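Local coordinates for protein phosphoacetylglucosamine mutase (Aspergillus lentulus, PDB 5O9X) that catalyses the interconversion of N-acetylglucosamine 6-phosphate and N-acetylglucosamine 1-phosphate, a step on the route to UDP-N-acetylglucosamine, at residues L167-R172 / Q189-K194; V81-E86 / C173-G178; G59-V64 / E155-K160; G376-F379 / G385-T388. The protein carries 1 engineered substitution. All coordinates share one frame; numbering follows the deposited sequence.

Contact 1 (L167-R172 / Q189-K194); sequences LHYVVR and QGYYEK
Tyr169 projects from helix 164-176 onto helix 188-202 and meets it chiefly through Tyr191 and Gly190. The two short helical segments cross almost at right angles, at 98°, with 10.3 Å between their axes, so that one large side chain has to bridge the gap. Tyr169 can do so because its CG lies opposite the backbone N (chi1 163°), which sends the phenol straight out from its own helix. Tyr191 has a similar first torsion, but its ring turns an edge to the face of Tyr169. This T-shaped stack has centroids 5.4 Å apart and planes 81° from each other, and Tyr191 CD1 comes 3.7 Å from Tyr169 CG. Closer to the phenol end, the CA-H of Tyr191 makes a CH-pi contact, with CA 3.9 Å from the Tyr169 ring centroid. Glycine suits position 190: without a side chain in the way, Tyr169 OH comes to 3.1 Å from Gly190 C. Lys194 adds one methylene, CD meeting Tyr169 CE1 at the ring edge at 3.7 Å. Beyond CD the lysine bends at its last torsion, and NZ bonds to Tyr183 O and makes a cation-pi contact with that ring. The two hydroxyls are satisfied elsewhere, Tyr169 OH by Glu185 O and Tyr191 OH by Asp427. The helices, one in domain I and one in domain II, are thus joined across this contact by aromatic and apolar surfaces, while outside hydrogen bonds tether the polar ends and should limit rotation of both rings.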
loop_
_atom_site.group_PDB
_atom_site.type_symbol
_atom_site.label_atom_id
_atom_site.label_comp_id
_atom_site.label_asym_id
_atom_site.label_seq_id
_atom_site.Cartn_x
_atom_site.Cartn_y
_atom_site.Cartn_z
ATOM N N LEU A 167 9.074 6.846 4.549
ATOM C CA LEU A 167 9.994 5.945 5.246
ATOM C C LEU A 167 10.645 4.919 4.244
ATOM O O LEU A 167 11.862 4.729 4.255
ATOM C CB LEU A 167 9.290 5.303 6.513
ATOM C CG LEU A 167 10.403 4.447 7.086
ATOM C CD1 LEU A 167 11.490 5.101 7.940
ATOM C CD2 LEU A 167 9.981 3.073 7.491
ATOM N N HIS A 168 9.839 4.220 3.398
ATOM C CA HIS A 168 10.436 3.325 2.369
ATOM C C HIS A 168 11.477 4.038 1.460
ATOM O O HIS A 168 12.561 3.476 1.097
ATOM C CB HIS A 168 9.303 2.840 1.461
ATOM C CG HIS A 168 8.522 1.709 2.024
ATOM N ND1 HIS A 168 7.624 1.862 3.054
ATOM C CD2 HIS A 168 8.514 0.385 1.701
ATOM C CE1 HIS A 168 7.037 0.696 3.289
ATOM N NE2 HIS A 168 7.593 -0.221 2.512
ATOM N N TYR A 169 11.145 5.258 1.056
ATOM C CA TYR A 169 12.059 6.130 0.273
ATOM C C TYR A 169 13.385 6.366 1.011
ATOM O O TYR A 169 14.453 6.211 0.406
ATOM C CB TYR A 169 11.365 7.497 -0.103
ATOM C CG TYR A 169 12.320 8.544 -0.525
ATOM C CD1 TYR A 169 12.648 8.705 -1.936
ATOM C CD2 TYR A 169 12.960 9.366 0.405
ATOM C CE1 TYR A 169 13.543 9.694 -2.344
ATOM C CE2 TYR A 169 13.880 10.329 -0.017
ATOM C CZ TYR A 169 14.175 10.480 -1.375
ATOM O OH TYR A 169 15.111 11.459 -1.787
ATOM N N VAL A 170 13.322 6.697 2.308
ATOM C CA VAL A 170 14.517 6.973 3.145
ATOM C C VAL A 170 15.420 5.721 3.229
ATOM O O VAL A 170 16.639 5.844 3.098
ATOM C CB VAL A 170 14.161 7.449 4.575
ATOM C CG1 VAL A 170 15.394 7.512 5.488
ATOM C CG2 VAL A 170 13.543 8.838 4.510
ATOM N N VAL A 171 14.822 4.562 3.492
ATOM C CA VAL A 171 15.544 3.270 3.541
ATOM C C VAL A 171 16.340 3.027 2.216
ATOM O O VAL A 171 17.552 2.819 2.278
ATOM C CB VAL A 171 14.608 2.070 3.815
ATOM C CG1 VAL A 171 15.451 0.754 3.750
ATOM C CG2 VAL A 171 13.966 2.241 5.246
ATOM N N ARG A 172 15.642 3.036 1.079
ATOM C CA ARG A 172 16.266 2.911 -0.259
ATOM C C ARG A 172 17.381 3.964 -0.449
ATOM O O ARG A 172 18.532 3.602 -0.794
ATOM C CB ARG A 172 15.249 2.927 -1.371
ATOM C CG ARG A 172 15.874 2.568 -2.687
ATOM C CD ARG A 172 14.814 2.496 -3.727
ATOM N NE ARG A 172 15.311 2.033 -5.023
ATOM C CZ ARG A 172 14.499 1.586 -5.987
ATOM N NH1 ARG A 172 13.187 1.558 -5.788
ATOM N NH2 ARG A 172 14.979 1.154 -7.144
ATOM N N GLN A 189 13.130 16.485 2.910
ATOM C CA GLN A 189 13.368 17.452 1.778
ATOM C C GLN A 189 13.758 16.733 0.480
ATOM O O GLN A 189 13.335 17.142 -0.588
ATOM C CB GLN A 189 14.525 18.393 2.149
ATOM C CG GLN A 189 14.776 19.514 1.137
ATOM C CD GLN A 189 15.793 20.566 1.657
ATOM O OE1 GLN A 189 15.870 20.836 2.830
ATOM N NE2 GLN A 189 16.550 21.151 0.760
ATOM N N GLY A 190 14.637 15.697 0.553
ATOM C CA GLY A 190 15.087 15.014 -0.632
ATOM C C GLY A 190 13.903 14.317 -1.340
ATOM O O GLY A 190 13.775 14.328 -2.579
ATOM N N TYR A 191 13.032 13.738 -0.538
ATOM C CA TYR A 191 11.756 13.122 -1.083
ATOM C C TYR A 191 10.923 14.145 -1.881
ATOM O O TYR A 191 10.561 13.878 -3.038
ATOM C CB TYR A 191 10.958 12.541 0.086
ATOM C CG TYR A 191 9.559 12.068 -0.252
ATOM C CD1 TYR A 191 9.369 10.770 -0.688
ATOM C CD2 TYR A 191 8.432 12.944 -0.150
ATOM C CE1 TYR A 191 8.090 10.306 -0.998
ATOM C CE2 TYR A 191 7.144 12.505 -0.527
ATOM C CZ TYR A 191 6.989 11.207 -0.933
ATOM O OH TYR A 191 5.758 10.719 -1.282
ATOM N N TYR A 192 10.702 15.353 -1.321
ATOM C CA TYR A 192 9.884 16.371 -2.034
ATOM C C TYR A 192 10.573 16.836 -3.320
ATOM O O TYR A 192 9.898 17.009 -4.374
ATOM C CB TYR A 192 9.604 17.615 -1.186
ATOM C CG TYR A 192 8.856 17.291 0.105
ATOM C CD1 TYR A 192 7.718 16.450 0.079
ATOM C CD2 TYR A 192 9.311 17.777 1.339
ATOM C CE1 TYR A 192 7.036 16.086 1.313
ATOM C CE2 TYR A 192 8.671 17.444 2.553
ATOM C CZ TYR A 192 7.556 16.610 2.528
ATOM O OH TYR A 192 6.937 16.293 3.703
ATOM N N GLU A 193 11.901 17.010 -3.228
ATOM C CA GLU A 193 12.717 17.471 -4.374
ATOM C C GLU A 193 12.637 16.468 -5.536
ATOM O O GLU A 193 12.496 16.846 -6.732
ATOM C CB GLU A 193 14.174 17.634 -3.895
ATOM C CG GLU A 193 14.283 18.884 -3.062
ATOM C CD GLU A 193 15.683 19.118 -2.489
ATOM O OE1 GLU A 193 16.490 18.159 -2.458
ATOM O OE2 GLU A 193 15.957 20.283 -2.095
ATOM N N LYS A 194 12.742 15.187 -5.200
ATOM C CA LYS A 194 12.688 14.137 -6.243
ATOM C C LYS A 194 11.330 14.073 -6.913
ATOM O O LYS A 194 11.244 14.027 -8.166
ATOM C CB LYS A 194 13.020 12.770 -5.654
ATOM C CG LYS A 194 13.250 11.671 -6.720
ATOM C CD LYS A 194 13.313 10.327 -5.971
ATOM C CE LYS A 194 13.450 9.123 -6.914
ATOM N NZ LYS A 194 14.754 9.179 -7.591
#

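Contact 2 (V81-E86 / C173-G178); sequences VDPMGE and CKNTLG
Pro83 faces Asn175 where a tight turn meets the last part of a helix, their CA atoms 6.3 Å apart. A type I beta turn runs from Asp82 to Gly85, closed by Gly85 N bonding to Asp82 O at 2.9 Å. Proline fits the second position of such a turn, its ring already holding the phi required, and Gly85 takes up the positive phi (99°) that follows. On the other side, Thr176 N bonds to Cys173 O, a three-residue step in the last part of helix 164-176. Across the gap the Asn175 side chain lies against the proline, with Asn175 CG 4.0 Å from Pro83 CB. Met84, next in the turn, bends at its second and third torsions, which brings its thioether against the methyl of Thr176: SD lies 3.7 Å and CE 3.8 Å from Thr176 CG2. The threonine is divided between two roles. Its methyl points to the methionine, while OG1, placed between backbone N and carbonyl carbon (chi1 64°), bonds to Arg172 O and Tyr183 N. A pliable sulfur chain against a small methyl, together with the packing of Asn175 on Pro83, thus seats the loop after strand 75-81 on this part of the helix.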
loop_
_atom_site.group_PDB
_atom_site.type_symbol
_atom_site.label_atom_id
_atom_site.label_comp_id
_atom_site.label_asym_id
_atom_site.label_seq_id
_atom_site.Cartn_x
_atom_site.Cartn_y
_atom_site.Cartn_z
ATOM N N VAL A 81 10.716 -2.905 6.716
ATOM C CA VAL A 81 11.125 -2.457 5.375
ATOM C C VAL A 81 12.553 -2.969 5.107
ATOM O O VAL A 81 13.465 -2.620 5.817
ATOM C CB VAL A 81 11.094 -0.902 5.197
ATOM C CG1 VAL A 81 11.404 -0.525 3.716
ATOM C CG2 VAL A 81 9.718 -0.363 5.593
ATOM N N ASP A 82 12.712 -3.744 4.039
ATOM C CA ASP A 82 14.024 -4.332 3.655
ATOM C C ASP A 82 14.824 -3.272 2.866
ATOM O O ASP A 82 14.267 -2.208 2.455
ATOM C CB ASP A 82 13.819 -5.614 2.843
ATOM C CG ASP A 82 14.006 -6.906 3.658
ATOM O OD1 ASP A 82 14.556 -6.887 4.749
ATOM O OD2 ASP A 82 13.619 -8.006 3.184
ATOM N N PRO A 83 16.109 -3.571 2.563
ATOM C CA PRO A 83 16.979 -2.470 2.166
ATOM C C PRO A 83 16.600 -1.693 0.918
ATOM O O PRO A 83 16.997 -0.540 0.834
ATOM C CB PRO A 83 18.348 -3.189 1.935
ATOM C CG PRO A 83 18.295 -4.238 3.047
ATOM C CD PRO A 83 16.913 -4.814 2.779
ATOM N N MET A 84 15.891 -2.308 -0.037
ATOM C CA MET A 84 15.602 -1.606 -1.301
ATOM C C MET A 84 14.177 -1.036 -1.296
ATOM O O MET A 84 13.650 -0.607 -2.321
ATOM C CB MET A 84 15.937 -2.495 -2.547
ATOM C CG MET A 84 17.471 -2.701 -2.735
ATOM S SD MET A 84 18.351 -1.095 -2.911
ATOM C CE MET A 84 17.850 -0.605 -4.571
ATOM N N GLY A 85 13.560 -1.049 -0.122
ATOM C CA GLY A 85 12.226 -0.442 0.013
ATOM C C GLY A 85 11.113 -1.457 -0.051
ATOM O O GLY A 85 9.967 -1.096 0.139
ATOM N N GLU A 86 11.424 -2.727 -0.319
ATOM C CA GLU A 86 10.388 -3.726 -0.374
ATOM C C GLU A 86 9.960 -4.174 1.046
ATOM O O GLU A 86 10.666 -3.960 2.022
ATOM C CB GLU A 86 10.766 -4.902 -1.306
ATOM C CG GLU A 86 11.780 -5.917 -0.756
ATOM C CD GLU A 86 13.267 -5.524 -0.960
ATOM O OE1 GLU A 86 13.545 -4.367 -1.314
ATOM O OE2 GLU A 86 14.176 -6.390 -0.753
ATOM N N CYS A 173 17.102 5.226 -0.161
ATOM C CA CYS A 173 18.157 6.249 -0.274
ATOM C C CYS A 173 19.400 5.939 0.543
ATOM O O CYS A 173 20.529 6.029 0.006
ATOM C CB CYS A 173 17.676 7.668 0.115
ATOM S SG CYS A 173 16.532 8.276 -1.133
ATOM N N LYS A 174 19.239 5.608 1.825
ATOM C CA LYS A 174 20.435 5.429 2.657
ATOM C C LYS A 174 21.250 4.171 2.166
ATOM O O LYS A 174 22.474 4.079 2.348
ATOM C CB LYS A 174 20.071 5.269 4.130
ATOM C CG LYS A 174 19.376 6.442 4.779
ATOM C CD LYS A 174 19.212 6.184 6.250
ATOM C CE LYS A 174 20.525 6.448 6.984
ATOM N NZ LYS A 174 20.987 7.850 6.902
ATOM N N ASN A 175 20.568 3.194 1.581
ATOM C CA ASN A 175 21.287 1.994 1.147
ATOM C C ASN A 175 21.904 2.135 -0.254
ATOM O O ASN A 175 22.590 1.228 -0.707
ATOM C CB ASN A 175 20.400 0.763 1.229
ATOM C CG ASN A 175 20.144 0.334 2.670
ATOM O OD1 ASN A 175 19.001 0.031 3.028
ATOM N ND2 ASN A 175 21.165 0.332 3.490
ATOM N N THR A 176 21.606 3.234 -0.947
ATOM C CA THR A 176 22.089 3.415 -2.299
ATOM C C THR A 176 22.939 4.674 -2.438
ATOM O O THR A 176 23.452 4.939 -3.542
ATOM C CB THR A 176 20.957 3.457 -3.348
ATOM O OG1 THR A 176 20.132 4.611 -3.097
ATOM C CG2 THR A 176 20.152 2.131 -3.395
ATOM N N LEU A 177 23.083 5.439 -1.350
ATOM C CA LEU A 177 23.696 6.748 -1.429
ATOM C C LEU A 177 25.156 6.501 -1.907
ATOM O O LEU A 177 25.774 5.515 -1.482
ATOM C CB LEU A 177 23.619 7.469 -0.069
ATOM C CG LEU A 177 24.054 8.934 0.004
ATOM C CD1 LEU A 177 23.182 9.904 -0.808
ATOM C CD2 LEU A 177 24.182 9.384 1.460
ATOM N N GLY A 178 25.613 7.308 -2.877
ATOM C CA GLY A 178 27.001 7.295 -3.358
ATOM C C GLY A 178 27.347 6.146 -4.286
ATOM O O GLY A 178 28.519 5.859 -4.474
#

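Contact 3 (G59-V64 / E155-K160); sequences GQWIGV and EFIDMK
Trp61 reaches past a whole intervening strand: strand 127-132 runs between strands 61-66 and 155-161, yet the indole still touches the far one. The nearest CA atoms of the two segments, those of Trp61 and Phe156, are 8.9 Å apart, and no hydrogen bond joins the segments. A first torsion that puts CG opposite the carbonyl carbon (chi1 -70°) carries the six-membered ring outward to Glu155 and Ile157, two residues apart and therefore on the same face of their strand. Ile157 CD1 packs on Trp61 CH2 at 3.6 Å, its side chain crossing the indole at about a right angle. The glutamate, stretched out along its full length, brings its carboxylate end across the six-membered ring, OE2 lying 3.7 Å from Trp61 CZ2, with carboxylate and ring planes 75° apart. Its other oxygen, OE1, forms a salt bridge to Arg127 of the middle strand, which probably offsets the charge. A broad, long tryptophan suits this place, since it has to reach past strand 127-132. Helix 164-176 lies on the same side, its Lys174 touching Ile157 and making a cation-pi contact with Trp61, whereas Phe156 turns to the other side of the sheet, against helix 138-151.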
loop_
_atom_site.group_PDB
_atom_site.type_symbol
_atom_site.label_atom_id
_atom_site.label_comp_id
_atom_site.label_asym_id
_atom_site.label_seq_id
_atom_site.Cartn_x
_atom_site.Cartn_y
_atom_site.Cartn_z
ATOM N N GLY A 59 24.785 -5.071 7.617
ATOM C CA GLY A 59 24.602 -3.732 8.199
ATOM C C GLY A 59 23.856 -2.735 7.320
ATOM O O GLY A 59 23.997 -1.523 7.507
ATOM N N GLN A 60 23.049 -3.230 6.379
ATOM C CA GLN A 60 22.227 -2.363 5.520
ATOM C C GLN A 60 21.096 -1.818 6.399
ATOM O O GLN A 60 20.707 -2.451 7.355
ATOM C CB GLN A 60 21.688 -3.095 4.293
ATOM C CG GLN A 60 22.639 -3.105 3.079
ATOM C CD GLN A 60 22.083 -3.890 1.918
ATOM O OE1 GLN A 60 21.773 -5.057 2.047
ATOM N NE2 GLN A 60 21.944 -3.255 0.778
ATOM N N TRP A 61 20.702 -0.582 6.139
ATOM C CA TRP A 61 19.608 0.044 6.855
ATOM C C TRP A 61 18.325 -0.756 6.638
ATOM O O TRP A 61 17.901 -1.061 5.503
ATOM C CB TRP A 61 19.464 1.503 6.394
ATOM C CG TRP A 61 20.611 2.320 6.863
ATOM C CD1 TRP A 61 21.771 2.575 6.195
ATOM C CD2 TRP A 61 20.710 2.998 8.135
ATOM N NE1 TRP A 61 22.588 3.396 6.981
ATOM C CE2 TRP A 61 21.971 3.662 8.164
ATOM C CE3 TRP A 61 19.845 3.121 9.244
ATOM C CZ2 TRP A 61 22.404 4.411 9.259
ATOM C CZ3 TRP A 61 20.263 3.889 10.343
ATOM C CH2 TRP A 61 21.552 4.523 10.335
ATOM N N ILE A 62 17.718 -1.120 7.754
ATOM C CA ILE A 62 16.347 -1.722 7.731
ATOM C C ILE A 62 15.337 -0.665 8.288
ATOM O O ILE A 62 15.650 0.026 9.259
ATOM C CB ILE A 62 16.379 -2.969 8.617
ATOM C CG1 ILE A 62 17.294 -4.068 7.975
ATOM C CG2 ILE A 62 14.973 -3.574 8.870
ATOM C CD1 ILE A 62 16.897 -4.435 6.536
ATOM N N GLY A 63 14.110 -0.606 7.749
ATOM C CA GLY A 63 13.181 0.465 8.254
ATOM C C GLY A 63 12.123 -0.209 9.119
ATOM O O GLY A 63 11.790 -1.443 8.924
ATOM N N VAL A 64 11.589 0.561 10.072
ATOM C CA VAL A 64 10.421 0.153 10.808
ATOM C C VAL A 64 9.415 1.312 10.732
ATOM O O VAL A 64 9.771 2.402 11.067
ATOM C CB VAL A 64 10.759 -0.113 12.309
ATOM C CG1 VAL A 64 9.501 -0.565 13.033
ATOM C CG2 VAL A 64 11.775 -1.261 12.440
ATOM N N GLU A 155 22.825 0.947 15.678
ATOM C CA GLU A 155 22.774 2.361 15.314
ATOM C C GLU A 155 21.335 2.625 14.820
ATOM O O GLU A 155 20.806 1.820 14.010
ATOM C CB GLU A 155 23.694 2.596 14.130
ATOM C CG GLU A 155 23.881 4.024 13.671
ATOM C CD GLU A 155 24.901 4.108 12.533
ATOM O OE1 GLU A 155 25.661 3.130 12.269
ATOM O OE2 GLU A 155 24.955 5.180 11.892
ATOM N N PHE A 156 20.725 3.739 15.243
ATOM C CA PHE A 156 19.297 4.011 14.827
ATOM C C PHE A 156 19.003 5.483 14.684
ATOM O O PHE A 156 19.676 6.303 15.316
ATOM C CB PHE A 156 18.224 3.308 15.704
ATOM C CG PHE A 156 18.244 3.681 17.147
ATOM C CD1 PHE A 156 17.428 4.733 17.653
ATOM C CD2 PHE A 156 19.029 2.943 18.041
ATOM C CE1 PHE A 156 17.407 5.027 19.007
ATOM C CE2 PHE A 156 18.992 3.229 19.420
ATOM C CZ PHE A 156 18.197 4.294 19.887
ATOM N N ILE A 157 18.053 5.804 13.793
ATOM C CA ILE A 157 17.656 7.201 13.518
ATOM C C ILE A 157 16.137 7.248 13.617
ATOM O O ILE A 157 15.476 6.387 13.034
ATOM C CB ILE A 157 18.080 7.651 12.123
ATOM C CG1 ILE A 157 19.637 7.716 12.038
ATOM C CG2 ILE A 157 17.445 8.988 11.750
ATOM C CD1 ILE A 157 20.101 7.800 10.611
ATOM N N ASP A 158 15.645 8.213 14.392
ATOM C CA ASP A 158 14.197 8.490 14.533
ATOM C C ASP A 158 13.873 9.559 13.505
ATOM O O ASP A 158 14.271 10.701 13.680
ATOM C CB ASP A 158 13.932 8.983 15.971
ATOM C CG ASP A 158 12.444 9.335 16.213
ATOM O OD1 ASP A 158 11.662 9.334 15.259
ATOM O OD2 ASP A 158 12.098 9.658 17.338
ATOM N N MET A 159 13.125 9.211 12.443
ATOM C CA MET A 159 12.658 10.246 11.490
ATOM C C MET A 159 11.379 10.948 11.868
ATOM O O MET A 159 10.809 11.644 10.998
ATOM C CB MET A 159 12.489 9.725 10.082
ATOM C CG MET A 159 13.690 8.990 9.496
ATOM S SD MET A 159 15.029 10.147 9.280
ATOM C CE MET A 159 14.528 11.053 7.790
ATOM N N LYS A 160 10.877 10.725 13.087
ATOM C CA LYS A 160 9.660 11.452 13.606
ATOM C C LYS A 160 8.407 11.065 12.772
ATOM O O LYS A 160 8.224 9.858 12.527
ATOM C CB LYS A 160 9.857 12.989 13.723
ATOM C CG LYS A 160 11.143 13.399 14.557
ATOM C CD LYS A 160 10.949 12.802 15.931
ATOM C CE LYS A 160 11.945 13.215 16.992
ATOM N NZ LYS A 160 11.532 12.321 18.130
#

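Contact 4 (G376-F379 / G385-T388); sequences GVYF and GTIT
One face of the Phe379 ring lies over the backbone of Gly385 and Thr386, in a beta hairpin whose second strand, 385-389, is outermost in a four-stranded mixed sheet. Gly385 C and Thr386 N sit above that ring, and Gly385 CA makes a CH-pi contact 3.8 Å from the centroid, 18° off the normal. Glycine suits position 385 because a CB would run into Tyr378 O and Phe379 CA. On the sheet's other surface, the Tyr378 ring has Thr386 O over one face and Thr388 at its edge, Thr388 CG2 lying 3.7 Å from Tyr378 CE2. The tyrosine is set there by a first torsion of 58°, CG standing in the crowded position between backbone N and carbonyl carbon, which lays the ring beside the threonines. Beta-branched Thr and Ile suit these extended strands, and Thr386 divides its branches: CG2 packs on the phenol, while OG1 bonds to Asn422 O. Val377 and Ile387 lie side by side on the Phe379 surface, CG2 to CG2 at 3.9 Å, and helix 306-324 covers them; helix 363-370 covers Tyr378. The strands pair antiparallel, with Gly376-Thr388 and Tyr378-Thr386 as hydrogen-bonded pairs. As in related phosphohexomutases, the hairpin loop probably belongs to the sugar-binding part of domain III, since the nearest atoms of Gly385 and the bound glucose 1,6-bisphosphate are about 8 Å apart. Thr386 is gripped twice by Tyr378: Tyr378 N donates to Thr386 O at 2.9 Å, nearly along the C=O axis, and Thr386 N returns a bond to Tyr378 O at 2.9 Å.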
loop_
_atom_site.group_PDB
_atom_site.type_symbol
_atom_site.label_atom_id
_atom_site.label_comp_id
_atom_site.label_asym_id
_atom_site.label_seq_id
_atom_site.Cartn_x
_atom_site.Cartn_y
_atom_site.Cartn_z
ATOM N N GLY A 376 5.322 -3.741 -14.940
ATOM C CA GLY A 376 4.277 -4.497 -14.220
ATOM C C GLY A 376 3.396 -3.439 -13.497
ATOM O O GLY A 376 3.848 -2.749 -12.540
ATOM N N VAL A 377 2.165 -3.280 -13.952
ATOM C CA VAL A 377 1.305 -2.259 -13.332
ATOM C C VAL A 377 0.572 -3.052 -12.240
ATOM O O VAL A 377 -0.069 -4.072 -12.541
ATOM C CB VAL A 377 0.307 -1.694 -14.321
ATOM C CG1 VAL A 377 -0.670 -0.707 -13.613
ATOM C CG2 VAL A 377 1.063 -0.970 -15.433
ATOM N N TYR A 378 0.667 -2.628 -10.974
ATOM C CA TYR A 378 -0.135 -3.342 -9.969
ATOM C C TYR A 378 -0.834 -2.447 -8.944
ATOM O O TYR A 378 -0.192 -1.657 -8.281
ATOM C CB TYR A 378 0.693 -4.421 -9.278
ATOM C CG TYR A 378 1.947 -3.972 -8.562
ATOM C CD1 TYR A 378 1.992 -3.804 -7.139
ATOM C CD2 TYR A 378 3.099 -3.762 -9.295
ATOM C CE1 TYR A 378 3.208 -3.408 -6.524
ATOM C CE2 TYR A 378 4.282 -3.354 -8.698
ATOM C CZ TYR A 378 4.339 -3.237 -7.343
ATOM O OH TYR A 378 5.578 -2.864 -6.901
ATOM N N PHE A 379 -2.156 -2.538 -8.894
ATOM C CA PHE A 379 -2.985 -1.814 -7.898
ATOM C C PHE A 379 -3.961 -2.771 -7.212
ATOM O O PHE A 379 -4.443 -3.669 -7.895
ATOM C CB PHE A 379 -3.721 -0.618 -8.556
ATOM C CG PHE A 379 -2.842 0.593 -8.751
ATOM C CD1 PHE A 379 -2.919 1.656 -7.884
ATOM C CD2 PHE A 379 -1.907 0.632 -9.823
ATOM C CE1 PHE A 379 -2.094 2.779 -8.028
ATOM C CE2 PHE A 379 -1.052 1.735 -9.987
ATOM C CZ PHE A 379 -1.190 2.815 -9.078
ATOM N N GLY A 385 -0.874 0.873 -4.784
ATOM C CA GLY A 385 -0.223 0.257 -5.900
ATOM C C GLY A 385 0.781 1.191 -6.578
ATOM O O GLY A 385 1.056 2.295 -6.102
ATOM N N THR A 386 1.397 0.655 -7.627
ATOM C CA THR A 386 2.496 1.319 -8.275
ATOM C C THR A 386 2.752 0.660 -9.636
ATOM O O THR A 386 1.940 -0.145 -10.135
ATOM C CB THR A 386 3.771 1.463 -7.365
ATOM O OG1 THR A 386 4.593 2.460 -7.967
ATOM C CG2 THR A 386 4.527 0.201 -7.232
ATOM N N ILE A 387 3.879 1.008 -10.235
ATOM C CA ILE A 387 4.260 0.404 -11.514
ATOM C C ILE A 387 5.717 0.111 -11.363
ATOM O O ILE A 387 6.497 0.963 -10.943
ATOM C CB ILE A 387 4.039 1.325 -12.723
ATOM C CG1 ILE A 387 2.564 1.660 -12.865
ATOM C CG2 ILE A 387 4.374 0.536 -14.017
ATOM C CD1 ILE A 387 2.290 3.110 -13.008
ATOM N N THR A 388 6.070 -1.111 -11.674
ATOM C CA THR A 388 7.475 -1.520 -11.568
ATOM C C THR A 388 8.049 -1.682 -13.011
ATOM O O THR A 388 7.365 -2.112 -13.919
ATOM C CB THR A 388 7.579 -2.762 -10.668
ATOM O OG1 THR A 388 8.938 -3.096 -10.559
ATOM C CG2 THR A 388 6.898 -3.904 -11.285
#

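Contacts 1, 2 and 3 cluster around the first alpha/beta/alpha domain, contact 1 reaching into domain II; their centres are 10 to 14 Å apart, and the contacts touch one another. Helix 164-176 serves contacts 1 and 2, and follows directly on strand 155-161 of contact 3. Along the chain contact 2 crosses both contacts 1 and 3, whereas contact 3 closes before contact 1 opens. Strand 61-66 meets the loop side of contact 2 through the probable bond of Val81 N to Gly63 O. Contact 4 stands apart in domain III, its centre about 26 Å from that of contact 3. Helix 164-176 thus links the domain I sheet to helix 188-202, while contact 4, centred about 11 Å from the chain's centre, lies close to the sugar bisphosphate.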